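Local coordinates for molybdate-binding protein MolA (Haemophilus influenzae, PDB 3PSH) that binds molybdate and tungstate, but not sulfate or phosphate, in the periplasm and serves the low-affinity molybdate importer MolBCA, at residues Q27-A32 and V42-N47; I31-D36 and R58-L63; A172-D177 and Q303-D308. All blocks are in the same frame, centred on the assembly; numbering follows the deposited sequence.

Contact 1 (Q27-A32 and V42-N47); sequences QTLNIA and VGVLSN. With MOO (molybdate ion), chain B.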
ATOM      1  N   GLN A  27      -5.421   1.645  -3.063  1.00 12.51           N
ATOM      2  CA  GLN A  27      -4.870   0.297  -2.807  1.00 12.23           C
ATOM      3  C   GLN A  27      -5.667  -0.734  -3.582  1.00 11.47           C
ATOM      4  O   GLN A  27      -5.120  -1.608  -4.288  1.00 13.18           O
ATOM      5  CB  GLN A  27      -4.855  -0.094  -1.343  1.00 12.25           C
ATOM      6  CG  GLN A  27      -3.849   0.909  -0.665  1.00 11.42           C
ATOM      7  CD  GLN A  27      -4.519   2.030   0.034  1.00 13.38           C
ATOM      8  OE1 GLN A  27      -5.631   2.455  -0.284  1.00 14.80           O
ATOM      9  NE2 GLN A  27      -3.785   2.569   1.048  1.00 13.24           N
ATOM     10  N   THR A  28      -6.992  -0.634  -3.436  1.00 13.84           N
ATOM     11  CA  THR A  28      -7.812  -1.580  -4.218  1.00 14.13           C
ATOM     12  C   THR A  28      -7.616  -1.313  -5.750  1.00 13.50           C
ATOM     13  O   THR A  28      -7.579  -2.267  -6.517  1.00 13.84           O
ATOM     14  CB  THR A  28      -9.271  -1.351  -3.911  1.00 14.28           C
ATOM     15  OG1 THR A  28      -9.573  -1.819  -2.587  1.00 13.19           O
ATOM     16  CG2 THR A  28     -10.157  -2.059  -4.934  1.00 15.86           C
ATOM     17  N   LEU A  29      -7.482  -0.049  -6.203  1.00 10.77           N
ATOM     18  CA  LEU A  29      -7.273   0.251  -7.604  1.00 10.74           C
ATOM     19  C   LEU A  29      -6.030  -0.495  -8.106  1.00 11.59           C
ATOM     20  O   LEU A  29      -6.082  -1.082  -9.153  1.00 13.83           O
ATOM     21  CB  LEU A  29      -7.199   1.804  -7.824  1.00 12.23           C
ATOM     22  CG  LEU A  29      -7.062   2.277  -9.284  1.00 13.65           C
ATOM     23  CD1 LEU A  29      -8.127   1.519 -10.204  1.00 16.51           C
ATOM     24  CD2 LEU A  29      -7.325   3.771  -9.244  1.00 14.90           C
ATOM     25  N   ASN A  30      -4.913  -0.435  -7.357  1.00 10.32           N
ATOM     26  CA  ASN A  30      -3.645  -1.019  -7.814  1.00 12.19           C
ATOM     27  C   ASN A  30      -3.868  -2.555  -7.871  1.00 12.30           C
ATOM     28  O   ASN A  30      -3.404  -3.177  -8.780  1.00 12.93           O
ATOM     29  CB  ASN A  30      -2.557  -0.606  -6.790  1.00 11.20           C
ATOM     30  CG  ASN A  30      -1.208  -1.221  -7.113  1.00 12.72           C
ATOM     31  OD1 ASN A  30      -0.851  -1.388  -8.311  1.00 11.55           O
ATOM     32  ND2 ASN A  30      -0.445  -1.509  -6.060  1.00 12.99           N
ATOM     33  N   ILE A  31      -4.536  -3.109  -6.877  1.00 11.00           N
ATOM     34  CA  ILE A  31      -4.894  -4.573  -6.966  1.00 12.12           C
ATOM     35  C   ILE A  31      -5.680  -4.890  -8.235  1.00 13.88           C
ATOM     36  O   ILE A  31      -5.358  -5.864  -8.941  1.00 13.80           O
ATOM     37  CB  ILE A  31      -5.517  -5.099  -5.631  1.00 11.71           C
ATOM     38  CG1 ILE A  31      -4.492  -5.026  -4.458  1.00 13.33           C
ATOM     39  CG2 ILE A  31      -6.207  -6.541  -5.882  1.00 12.79           C
ATOM     40  CD1 ILE A  31      -5.095  -5.124  -3.116  1.00 15.15           C
ATOM     41  N   ALA A  32      -6.727  -4.104  -8.491  1.00 13.24           N
ATOM     42  CA  ALA A  32      -7.581  -4.364  -9.669  1.00 12.48           C
ATOM     43  C   ALA A  32      -6.787  -4.265 -10.940  1.00 14.49           C
ATOM     44  O   ALA A  32      -7.045  -5.066 -11.889  1.00 14.30           O
ATOM     45  CB  ALA A  32      -8.761  -3.367  -9.775  1.00 12.18           C
ATOM     46  N   VAL A  42     -15.411   2.154 -13.923  1.00 15.56           N
ATOM     47  CA  VAL A  42     -15.836   3.349 -14.637  1.00 13.56           C
ATOM     48  C   VAL A  42     -15.627   4.626 -13.818  1.00 15.38           C
ATOM     49  O   VAL A  42     -15.881   5.731 -14.347  1.00 15.47           O
ATOM     50  CB  VAL A  42     -17.296   3.278 -15.080  1.00 13.47           C
ATOM     51  CG1 VAL A  42     -17.444   2.116 -16.110  1.00 14.58           C
ATOM     52  CG2 VAL A  42     -18.171   3.211 -13.859  1.00 12.44           C
ATOM     53  N   GLY A  43     -15.185   4.494 -12.529  1.00 13.83           N
ATOM     54  CA  GLY A  43     -14.707   5.726 -11.823  1.00 11.67           C
ATOM     55  C   GLY A  43     -13.695   5.350 -10.755  1.00 14.40           C
ATOM     56  O   GLY A  43     -13.628   4.204 -10.364  1.00 14.47           O
ATOM     57  N   VAL A  44     -12.917   6.340 -10.377  1.00 12.60           N
ATOM     58  CA  VAL A  44     -11.840   6.069  -9.405  1.00 12.60           C
ATOM     59  C   VAL A  44     -11.718   7.319  -8.533  1.00 14.20           C
ATOM     60  O   VAL A  44     -12.216   8.394  -8.941  1.00 14.49           O
ATOM     61  CB  VAL A  44     -10.449   5.781 -10.194  1.00 12.95           C
ATOM     62  CG1 VAL A  44     -10.529   4.526 -11.062  1.00 13.93           C
ATOM     63  CG2 VAL A  44      -9.988   6.966 -10.997  1.00 14.34           C
ATOM     64  N   LEU A  45     -11.102   7.187  -7.342  1.00 12.88           N
ATOM     65  CA  LEU A  45     -10.833   8.325  -6.483  1.00 12.25           C
ATOM     66  C   LEU A  45     -10.187   9.508  -7.228  1.00 11.52           C
ATOM     67  O   LEU A  45      -9.283   9.367  -8.033  1.00 15.12           O
ATOM     68  CB  LEU A  45      -9.978   7.944  -5.238  1.00 12.43           C
ATOM     69  CG  LEU A  45      -8.529   7.452  -5.511  1.00 14.18           C
ATOM     70  CD1 LEU A  45      -7.753   7.406  -4.154  1.00 18.57           C
ATOM     71  CD2 LEU A  45      -8.346   6.206  -6.251  1.00 12.24           C
ATOM     72  N   SER A  46     -10.666  10.685  -6.909  1.00 13.65           N
ATOM     73  CA  SER A  46     -10.175  11.855  -7.659  1.00 15.34           C
ATOM     74  C   SER A  46      -8.674  12.218  -7.369  1.00 13.96           C
ATOM     75  O   SER A  46      -8.044  12.875  -8.229  1.00 17.91           O
ATOM     76  CB  SER A  46     -11.101  13.057  -7.366  1.00 14.94           C
ATOM     77  OG  SER A  46     -11.043  13.447  -5.980  1.00 16.73           O
ATOM     78  N   ASN A  47      -8.137  11.750  -6.211  1.00 15.21           N
ATOM     79  CA  ASN A  47      -6.698  11.892  -5.897  1.00 14.94           C
ATOM     80  C   ASN A  47      -5.822  10.720  -6.307  1.00 16.12           C
ATOM     81  O   ASN A  47      -4.749  10.509  -5.667  1.00 16.90           O
ATOM     82  CB  ASN A  47      -6.557  12.263  -4.405  1.00 15.13           C
ATOM     83  CG  ASN A  47      -7.269  11.339  -3.468  1.00 20.49           C
ATOM     84  OD1 ASN A  47      -8.251  10.654  -3.832  1.00 17.66           O
ATOM     85  ND2 ASN A  47      -6.786  11.319  -2.194  1.00 19.53           N
TER
HETATM   86 MO   MOO B   1      -1.148   4.430   2.380  1.00 33.20          MO
HETATM   87  O1  MOO B   1       0.364   4.858   3.006  1.00 14.90           O
HETATM   88  O2  MOO B   1      -2.424   4.906   3.434  1.00 20.52           O
HETATM   89  O3  MOO B   1      -1.234   2.740   2.200  1.00 16.87           O
HETATM   90  O4  MOO B   1      -1.203   5.045   0.799  1.00 14.46           O

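Contact 2 (I31-D36 and R58-L63); sequences IAVQLD and RLAPEL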
ATOM      1  N   ILE A  31      -4.536  -3.109  -6.877  1.00 11.00           N
ATOM      2  CA  ILE A  31      -4.894  -4.573  -6.966  1.00 12.12           C
ATOM      3  C   ILE A  31      -5.680  -4.890  -8.235  1.00 13.88           C
ATOM      4  O   ILE A  31      -5.358  -5.864  -8.941  1.00 13.80           O
ATOM      5  CB  ILE A  31      -5.517  -5.099  -5.631  1.00 11.71           C
ATOM      6  CG1 ILE A  31      -4.492  -5.026  -4.458  1.00 13.33           C
ATOM      7  CG2 ILE A  31      -6.207  -6.541  -5.882  1.00 12.79           C
ATOM      8  CD1 ILE A  31      -5.095  -5.124  -3.116  1.00 15.15           C
ATOM      9  N   ALA A  32      -6.727  -4.104  -8.491  1.00 13.24           N
ATOM     10  CA  ALA A  32      -7.581  -4.364  -9.669  1.00 12.48           C
ATOM     11  C   ALA A  32      -6.787  -4.265 -10.940  1.00 14.49           C
ATOM     12  O   ALA A  32      -7.045  -5.066 -11.889  1.00 14.30           O
ATOM     13  CB  ALA A  32      -8.761  -3.367  -9.775  1.00 12.18           C
ATOM     14  N   VAL A  33      -5.805  -3.338 -10.985  1.00 13.42           N
ATOM     15  CA  VAL A  33      -4.991  -3.235 -12.174  1.00 14.48           C
ATOM     16  C   VAL A  33      -4.226  -4.560 -12.312  1.00 14.55           C
ATOM     17  O   VAL A  33      -4.024  -5.111 -13.428  1.00 13.27           O
ATOM     18  CB  VAL A  33      -4.023  -1.983 -12.072  1.00 13.07           C
ATOM     19  CG1 VAL A  33      -2.888  -2.077 -13.133  1.00 16.94           C
ATOM     20  CG2 VAL A  33      -4.827  -0.688 -12.179  1.00 14.46           C
ATOM     21  N   GLN A  34      -3.757  -5.075 -11.189  1.00 13.08           N
ATOM     22  CA  GLN A  34      -2.927  -6.299 -11.264  1.00 14.57           C
ATOM     23  C   GLN A  34      -3.745  -7.571 -11.484  1.00 14.85           C
ATOM     24  O   GLN A  34      -3.226  -8.680 -11.630  1.00 15.12           O
ATOM     25  CB  GLN A  34      -1.995  -6.474 -10.047  1.00 13.68           C
ATOM     26  CG  GLN A  34      -0.998  -5.272  -9.974  1.00 17.77           C
ATOM     27  CD  GLN A  34      -0.140  -5.391  -8.703  1.00 12.08           C
ATOM     28  OE1 GLN A  34       0.638  -6.365  -8.567  1.00 13.06           O
ATOM     29  NE2 GLN A  34      -0.340  -4.457  -7.746  1.00 15.15           N
ATOM     30  N   LEU A  35      -5.052  -7.458 -11.267  1.00 13.94           N
ATOM     31  CA  LEU A  35      -6.015  -8.528 -11.602  1.00 15.09           C
ATOM     32  C   LEU A  35      -6.508  -8.366 -13.062  1.00 14.87           C
ATOM     33  O   LEU A  35      -7.320  -9.234 -13.519  1.00 15.79           O
ATOM     34  CB  LEU A  35      -7.213  -8.420 -10.642  1.00 14.40           C
ATOM     35  CG  LEU A  35      -6.952  -8.791  -9.211  1.00 15.69           C
ATOM     36  CD1 LEU A  35      -8.280  -8.605  -8.489  1.00 13.71           C
ATOM     37  CD2 LEU A  35      -6.385 -10.272  -9.014  1.00 14.24           C
ATOM     38  N   ASP A  36      -5.996  -7.364 -13.798  1.00 14.15           N
ATOM     39  CA  ASP A  36      -6.380  -7.065 -15.241  1.00 14.03           C
ATOM     40  C   ASP A  36      -7.904  -6.851 -15.228  1.00 14.03           C
ATOM     41  O   ASP A  36      -8.597  -7.354 -16.142  1.00 17.65           O
ATOM     42  CB  ASP A  36      -6.128  -8.249 -16.228  1.00 16.11           C
ATOM     43  CG  ASP A  36      -5.937  -7.783 -17.703  1.00 20.57           C
ATOM     44  OD1 ASP A  36      -5.923  -6.563 -17.991  1.00 22.98           O
ATOM     45  OD2 ASP A  36      -5.846  -8.704 -18.579  1.00 28.20           O
ATOM     46  N   ARG A  58       1.451   5.305 -16.404  1.00 17.01           N
ATOM     47  CA  ARG A  58       2.156   4.515 -17.368  1.00 17.96           C
ATOM     48  C   ARG A  58       1.692   3.041 -17.413  1.00 17.86           C
ATOM     49  O   ARG A  58       1.752   2.359 -18.479  1.00 19.70           O
ATOM     50  CB  ARG A  58       3.675   4.551 -17.180  1.00 20.77           C
ATOM     51  CG  ARG A  58       4.400   3.813 -18.331  1.00 21.49           C
ATOM     52  CD  ARG A  58       5.918   3.820 -18.141  1.00 24.68           C
ATOM     53  NE  ARG A  58       6.242   2.847 -17.089  1.00 22.97           N
ATOM     54  CZ  ARG A  58       6.451   1.553 -17.367  1.00 26.83           C
ATOM     55  NH1 ARG A  58       6.332   1.085 -18.605  1.00 26.39           N
ATOM     56  NH2 ARG A  58       6.704   0.707 -16.415  1.00 23.65           N
ATOM     57  N   LEU A  59       1.342   2.496 -16.254  1.00 15.91           N
ATOM     58  CA  LEU A  59       1.007   1.088 -16.079  1.00 15.82           C
ATOM     59  C   LEU A  59      -0.500   0.909 -16.379  1.00 17.28           C
ATOM     60  O   LEU A  59      -0.964  -0.193 -16.710  1.00 19.79           O
ATOM     61  CB  LEU A  59       1.231   0.691 -14.606  1.00 16.05           C
ATOM     62  CG  LEU A  59       2.716   0.911 -14.092  1.00 15.44           C
ATOM     63  CD1 LEU A  59       2.789   0.760 -12.487  1.00 13.32           C
ATOM     64  CD2 LEU A  59       3.767   0.054 -14.765  1.00 16.61           C
ATOM     65  N   ALA A  60      -1.262   1.969 -16.205  1.00 16.87           N
ATOM     66  CA  ALA A  60      -2.705   1.903 -16.456  1.00 17.21           C
ATOM     67  C   ALA A  60      -3.192   3.167 -17.205  1.00 18.03           C
ATOM     68  O   ALA A  60      -3.796   4.043 -16.542  1.00 18.42           O
ATOM     69  CB  ALA A  60      -3.423   1.644 -15.122  1.00 16.15           C
ATOM     70  N   PRO A  61      -2.826   3.292 -18.536  1.00 18.66           N
ATOM     71  CA  PRO A  61      -3.167   4.594 -19.196  1.00 18.39           C
ATOM     72  C   PRO A  61      -4.635   4.846 -19.222  1.00 18.54           C
ATOM     73  O   PRO A  61      -5.081   5.986 -19.377  1.00 18.94           O
ATOM     74  CB  PRO A  61      -2.725   4.388 -20.655  1.00 20.66           C
ATOM     75  CG  PRO A  61      -1.962   3.172 -20.733  1.00 22.60           C
ATOM     76  CD  PRO A  61      -1.810   2.572 -19.338  1.00 17.97           C
ATOM     77  N   GLU A  62      -5.407   3.766 -19.135  1.00 19.60           N
ATOM     78  CA  GLU A  62      -6.888   3.913 -19.145  1.00 19.70           C
ATOM     79  C   GLU A  62      -7.442   4.714 -17.941  1.00 20.16           C
ATOM     80  O   GLU A  62      -8.592   5.222 -17.975  1.00 20.11           O
ATOM     81  CB  GLU A  62      -7.581   2.526 -19.346  1.00 20.48           C
ATOM     82  CG  GLU A  62      -7.364   1.537 -18.181  1.00 23.38           C
ATOM     83  CD  GLU A  62      -5.980   0.758 -18.165  1.00 20.81           C
ATOM     84  OE1 GLU A  62      -5.022   1.176 -18.865  1.00 21.44           O
ATOM     85  OE2 GLU A  62      -5.877  -0.258 -17.414  1.00 21.59           O
ATOM     86  N   LEU A  63      -6.575   4.926 -16.921  1.00 18.20           N
ATOM     87  CA  LEU A  63      -6.986   5.729 -15.788  1.00 20.02           C
ATOM     88  C   LEU A  63      -7.142   7.237 -16.129  1.00 19.30           C
ATOM     89  O   LEU A  63      -7.836   7.943 -15.439  1.00 20.78           O
ATOM     90  CB  LEU A  63      -6.065   5.519 -14.565  1.00 18.36           C
ATOM     91  CG  LEU A  63      -5.926   4.103 -14.031  1.00 23.34           C
ATOM     92  CD1 LEU A  63      -5.043   4.194 -12.728  1.00 21.77           C
ATOM     93  CD2 LEU A  63      -7.320   3.531 -13.725  1.00 19.55           C
TER

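Contact 3 (A172-D177 and Q303-D308); sequences ADRLGD and QDVDLD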
ATOM      1  N   ALA A 172      13.251 -14.610   5.568  1.00 14.29           N
ATOM      2  CA  ALA A 172      13.265 -15.135   6.938  1.00 16.92           C
ATOM      3  C   ALA A 172      14.572 -15.927   7.182  1.00 17.40           C
ATOM      4  O   ALA A 172      15.207 -15.813   8.256  1.00 18.45           O
ATOM      5  CB  ALA A 172      12.000 -16.010   7.167  1.00 15.26           C
ATOM      6  N   ASP A 173      14.968 -16.655   6.163  1.00 18.03           N
ATOM      7  CA  ASP A 173      16.150 -17.583   6.240  1.00 16.51           C
ATOM      8  C   ASP A 173      17.443 -16.749   6.234  1.00 16.90           C
ATOM      9  O   ASP A 173      18.326 -16.965   7.079  1.00 19.61           O
ATOM     10  CB  ASP A 173      16.156 -18.526   5.024  1.00 16.26           C
ATOM     11  CG  ASP A 173      15.151 -19.685   5.163  1.00 21.89           C
ATOM     12  OD1 ASP A 173      14.608 -19.913   6.260  1.00 26.37           O
ATOM     13  OD2 ASP A 173      14.956 -20.356   4.172  1.00 23.47           O
ATOM     14  N   ARG A 174      17.526 -15.778   5.334  1.00 15.90           N
ATOM     15  CA  ARG A 174      18.826 -15.023   5.158  1.00 15.50           C
ATOM     16  C   ARG A 174      19.053 -13.999   6.221  1.00 14.10           C
ATOM     17  O   ARG A 174      20.176 -13.550   6.407  1.00 16.43           O
ATOM     18  CB  ARG A 174      18.913 -14.355   3.770  1.00 16.78           C
ATOM     19  CG  ARG A 174      18.651 -15.348   2.560  1.00 21.99           C
ATOM     20  CD  ARG A 174      20.044 -15.907   2.119  1.00 20.69           C
ATOM     21  NE  ARG A 174      19.916 -16.820   1.005  1.00 20.16           N
ATOM     22  CZ  ARG A 174      20.241 -16.561  -0.276  1.00 16.06           C
ATOM     23  NH1 ARG A 174      20.684 -15.360  -0.650  1.00 12.81           N
ATOM     24  NH2 ARG A 174      20.087 -17.481  -1.185  1.00 22.26           N
ATOM     25  N   LEU A 175      17.999 -13.592   6.968  1.00 13.76           N
ATOM     26  CA  LEU A 175      18.129 -12.495   7.908  1.00 14.45           C
ATOM     27  C   LEU A 175      17.710 -12.956   9.321  1.00 15.69           C
ATOM     28  O   LEU A 175      17.710 -12.178  10.234  1.00 16.48           O
ATOM     29  CB  LEU A 175      17.272 -11.229   7.538  1.00 13.37           C
ATOM     30  CG  LEU A 175      17.651 -10.705   6.139  1.00 19.13           C
ATOM     31  CD1 LEU A 175      16.721  -9.475   5.721  1.00 16.05           C
ATOM     32  CD2 LEU A 175      19.096 -10.307   6.161  1.00 18.81           C
ATOM     33  N   GLY A 176      17.510 -14.254   9.460  1.00 16.80           N
ATOM     34  CA  GLY A 176      17.149 -14.878  10.770  1.00 19.17           C
ATOM     35  C   GLY A 176      18.077 -14.713  11.959  1.00 20.73           C
ATOM     36  O   GLY A 176      17.610 -14.894  13.125  1.00 19.46           O
ATOM     37  N   ASP A 177      19.364 -14.400  11.676  1.00 19.42           N
ATOM     38  CA  ASP A 177      20.378 -14.078  12.739  1.00 19.80           C
ATOM     39  C   ASP A 177      20.570 -12.613  13.047  1.00 19.32           C
ATOM     40  O   ASP A 177      21.436 -12.234  13.863  1.00 19.79           O
ATOM     41  CB  ASP A 177      21.742 -14.623  12.326  1.00 20.69           C
ATOM     42  CG  ASP A 177      22.268 -13.922  11.067  1.00 20.71           C
ATOM     43  OD1 ASP A 177      21.517 -13.816  10.087  1.00 25.40           O
ATOM     44  OD2 ASP A 177      23.412 -13.529  11.081  1.00 30.39           O
ATOM     45  N   GLN A 303      23.691 -11.705  -3.151  1.00 15.82           N
ATOM     46  CA  GLN A 303      24.282 -11.532  -4.489  1.00 17.05           C
ATOM     47  C   GLN A 303      23.797 -12.435  -5.561  1.00 17.76           C
ATOM     48  O   GLN A 303      23.798 -12.050  -6.733  1.00 20.65           O
ATOM     49  CB  GLN A 303      25.844 -11.604  -4.306  1.00 15.71           C
ATOM     50  CG  GLN A 303      26.474 -10.405  -3.543  1.00 16.79           C
ATOM     51  CD  GLN A 303      26.361  -9.070  -4.231  1.00 21.32           C
ATOM     52  OE1 GLN A 303      26.256  -8.978  -5.471  1.00 29.79           O
ATOM     53  NE2 GLN A 303      26.531  -8.030  -3.475  1.00 28.21           N
ATOM     54  N   ASP A 304      23.285 -13.592  -5.143  1.00 18.24           N
ATOM     55  CA  ASP A 304      22.655 -14.562  -6.011  1.00 17.60           C
ATOM     56  C   ASP A 304      21.233 -14.189  -6.382  1.00 19.72           C
ATOM     57  O   ASP A 304      20.625 -14.904  -7.180  1.00 20.37           O
ATOM     58  CB  ASP A 304      22.497 -16.012  -5.427  1.00 18.78           C
ATOM     59  CG  ASP A 304      21.802 -16.031  -4.053  1.00 18.97           C
ATOM     60  OD1 ASP A 304      22.187 -15.122  -3.245  1.00 19.01           O
ATOM     61  OD2 ASP A 304      21.036 -16.955  -3.725  1.00 23.52           O
ATOM     62  N   VAL A 305      20.665 -13.200  -5.696  1.00 18.15           N
ATOM     63  CA  VAL A 305      19.211 -12.888  -5.929  1.00 19.30           C
ATOM     64  C   VAL A 305      19.123 -11.863  -7.034  1.00 17.82           C
ATOM     65  O   VAL A 305      19.490 -10.705  -6.847  1.00 21.32           O
ATOM     66  CB  VAL A 305      18.573 -12.358  -4.631  1.00 19.83           C
ATOM     67  CG1 VAL A 305      17.149 -11.922  -4.885  1.00 22.72           C
ATOM     68  CG2 VAL A 305      18.597 -13.518  -3.593  1.00 21.68           C
ATOM     69  N   ASP A 306      18.648 -12.306  -8.200  1.00 19.15           N
ATOM     70  CA  ASP A 306      18.578 -11.469  -9.410  1.00 19.22           C
ATOM     71  C   ASP A 306      17.284 -10.616  -9.309  1.00 15.97           C
ATOM     72  O   ASP A 306      16.205 -11.051  -9.736  1.00 18.95           O
ATOM     73  CB  ASP A 306      18.539 -12.309 -10.681  1.00 20.09           C
ATOM     74  CG  ASP A 306      18.494 -11.448 -11.956  1.00 22.75           C
ATOM     75  OD1 ASP A 306      18.280 -10.174 -11.929  1.00 24.91           O
ATOM     76  OD2 ASP A 306      18.764 -12.054 -13.026  1.00 30.93           O
ATOM     77  N   LEU A 307      17.330  -9.545  -8.558  1.00 17.83           N
ATOM     78  CA  LEU A 307      16.060  -8.762  -8.352  1.00 18.47           C
ATOM     79  C   LEU A 307      15.527  -8.182  -9.679  1.00 18.88           C
ATOM     80  O   LEU A 307      14.306  -8.041  -9.883  1.00 18.04           O
ATOM     81  CB  LEU A 307      16.317  -7.644  -7.308  1.00 19.70           C
ATOM     82  CG  LEU A 307      15.061  -6.795  -7.018  1.00 19.61           C
ATOM     83  CD1 LEU A 307      13.943  -7.668  -6.562  1.00 20.56           C
ATOM     84  CD2 LEU A 307      15.294  -5.818  -5.978  1.00 24.21           C
ATOM     85  N   ASP A 308      16.413  -7.801 -10.592  1.00 19.33           N
ATOM     86  CA  ASP A 308      15.943  -7.209 -11.872  1.00 21.48           C
ATOM     87  C   ASP A 308      15.002  -8.180 -12.553  1.00 18.39           C
ATOM     88  O   ASP A 308      13.959  -7.774 -13.175  1.00 19.57           O
ATOM     89  CB  ASP A 308      17.137  -6.918 -12.818  1.00 20.92           C
ATOM     90  CG  ASP A 308      17.919  -5.713 -12.392  1.00 28.44           C
ATOM     91  OD1 ASP A 308      17.408  -4.876 -11.604  1.00 25.36           O
ATOM     92  OD2 ASP A 308      19.109  -5.639 -12.777  1.00 31.43           O
TER

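Contact 1 (Q27-A32 and V42-N47)
Leu29 reaches out from its helix and packs against Val44 and Leu45. Its CD2 methyl does most of the touching: it lies 3.8 Å from CG1 of Val44 and 4.0 Å from CD2 of Leu45. The other branch of the leucine, CD1, rests on the same Val44 methyl, CG1, at 3.9 Å, which leaves that methyl lodged in the fork of the leucine. The two side chains cross at about a right angle. Leu29 gets this reach because its CG stands opposite the backbone N (chi1 -177°), while Val44 offers CG1 from the position beside its own N.

Two residues before Leu29, Gln27 serves the ligand. Its NE2 donates to O3 of the molybdate at 2.8 Å, with a bent N-H...O angle of 139°, and a kink at chi2 (100°) turns the amide toward the ion. Tyr196, His26, Arg243 and the backbone N of Gly279 and Tyr280 supply further bonds to the anion.

Helix 26-34 is the middle element of a beta-alpha-beta unit, between parallel strands 21-24 and 41-44. Leu29 also packs on Val23 and Ile41, while Thr28 and Ile31 carry the helix against helix 132-151.

Contact 2 (I31-D36 and R58-L63)
The C-terminal end of helix 26-34, the crossover helix between parallel strands 21-24 and 41-44, is where Val33 meets the loop that leads from helix 48-52 to helix 77-82. Val33 makes the contact through its methyls. CG2 faces the CB of Ala60 at 4.0 Å, one methyl against another, while CG1 comes to 4.5 Å from the carbonyl O of Leu59, a looser approach. With CG1 opposite the backbone N (chi1 164°) and CG2 opposite the carbonyl carbon, both branches are spread toward the loop. The side chains of Leu59 and Leu63 also face the helix but stay more distant: CB of Leu59 is 5.2 Å from CG1 of Val33, and CD1 of Leu63 is 4.9 Å from CG2 of Val33.

The helix finishes here in a Schellman motif. Asp36 takes a positive phi of 57°, and its N bonds to the carbonyl O of Val33 at 3.0 Å; just before it, the N of Leu35 makes an ordinary helical bond to the carbonyl O of Ile31 at 2.8 Å. The carbonyl of Val33 also accepts from NH2 of Arg320, so this oxygen at the helix end has two donors. On the loop side, a 3-10 turn begins at Pro61, and the N of Leu63 reaches back to the carbonyl O of Ala60 at 2.9 Å, a bond that folds the chain over just beyond the alanine.

Around the apolar centre, Val33 also packs on Thr38, Tyr56 and Tyr319, and Leu59 lies against Tyr315, so the C-terminal helix 307-319 touches both segments. Gln34, on the next position of the helix, is tied by its OE1 to the hydroxyl of Tyr314 and by its NE2 to Glu284.

Contact 3 (A172-D177 and Q303-D308)
Arg174 and Asp304 meet head-on in a two-pronged salt bridge. NH2 of Arg174 donates to OD2 of Asp304 at 2.8 Å in a nearly straight bond (170°); NH1 of Arg174 reaches OD1 of Asp304 at 3.0 Å, a little more bent. Each carboxylate oxygen accepts through its syn lone pair, the two flat groups are almost coplanar (21°), and OD1 sits slightly out of the guanidinium plane. Both oxygens of the aspartate are thus satisfied by one arginine, which offers a separate nitrogen to each; NH1 also hydrogen-bonds to a residue adjoining one of the two segments. A bend at chi2 (-92°) directs the arginine chain toward Asp304. CG2 of Val305 also approaches NH1 of Arg174, at 4.1 Å, set obliquely to the guanidinium.

Arg174 lies on helix 168-175, and its partner lies in the linker ahead of the C-terminal helix 307-319, which Asp306 N-caps with OD1 bonded to the backbone N of Lys309. NH1 of Arg301 bonds to the carbonyl O of Arg174 and forms a salt bridge with OD1 of Asp177. On the 303-308 side, the carbonyl O of Val305 accepts from NZ of Lys295, on helix 283-297.

From the N terminus, helix 26-34 comes first and feeds two loops. Contact 1 closes the shorter, at strand 41-44, the outer strand of the first parallel sheet; contact 2 closes the longer, at residues 58-63. Contact 1 starts a little earlier and closes first, so the two overlap, sharing Ile31 and Ala32. They also touch, since Leu63 CD2 lies 4.1 Å from Leu29 CD1, and together they bind one helix to strand and loop. Contact 3 opens only after both have closed, and its long loop brings helix 168-175 to the linker before helix 307-319. Its centre is about 33 Å from that of contact 1, on the other side of the chain's centre.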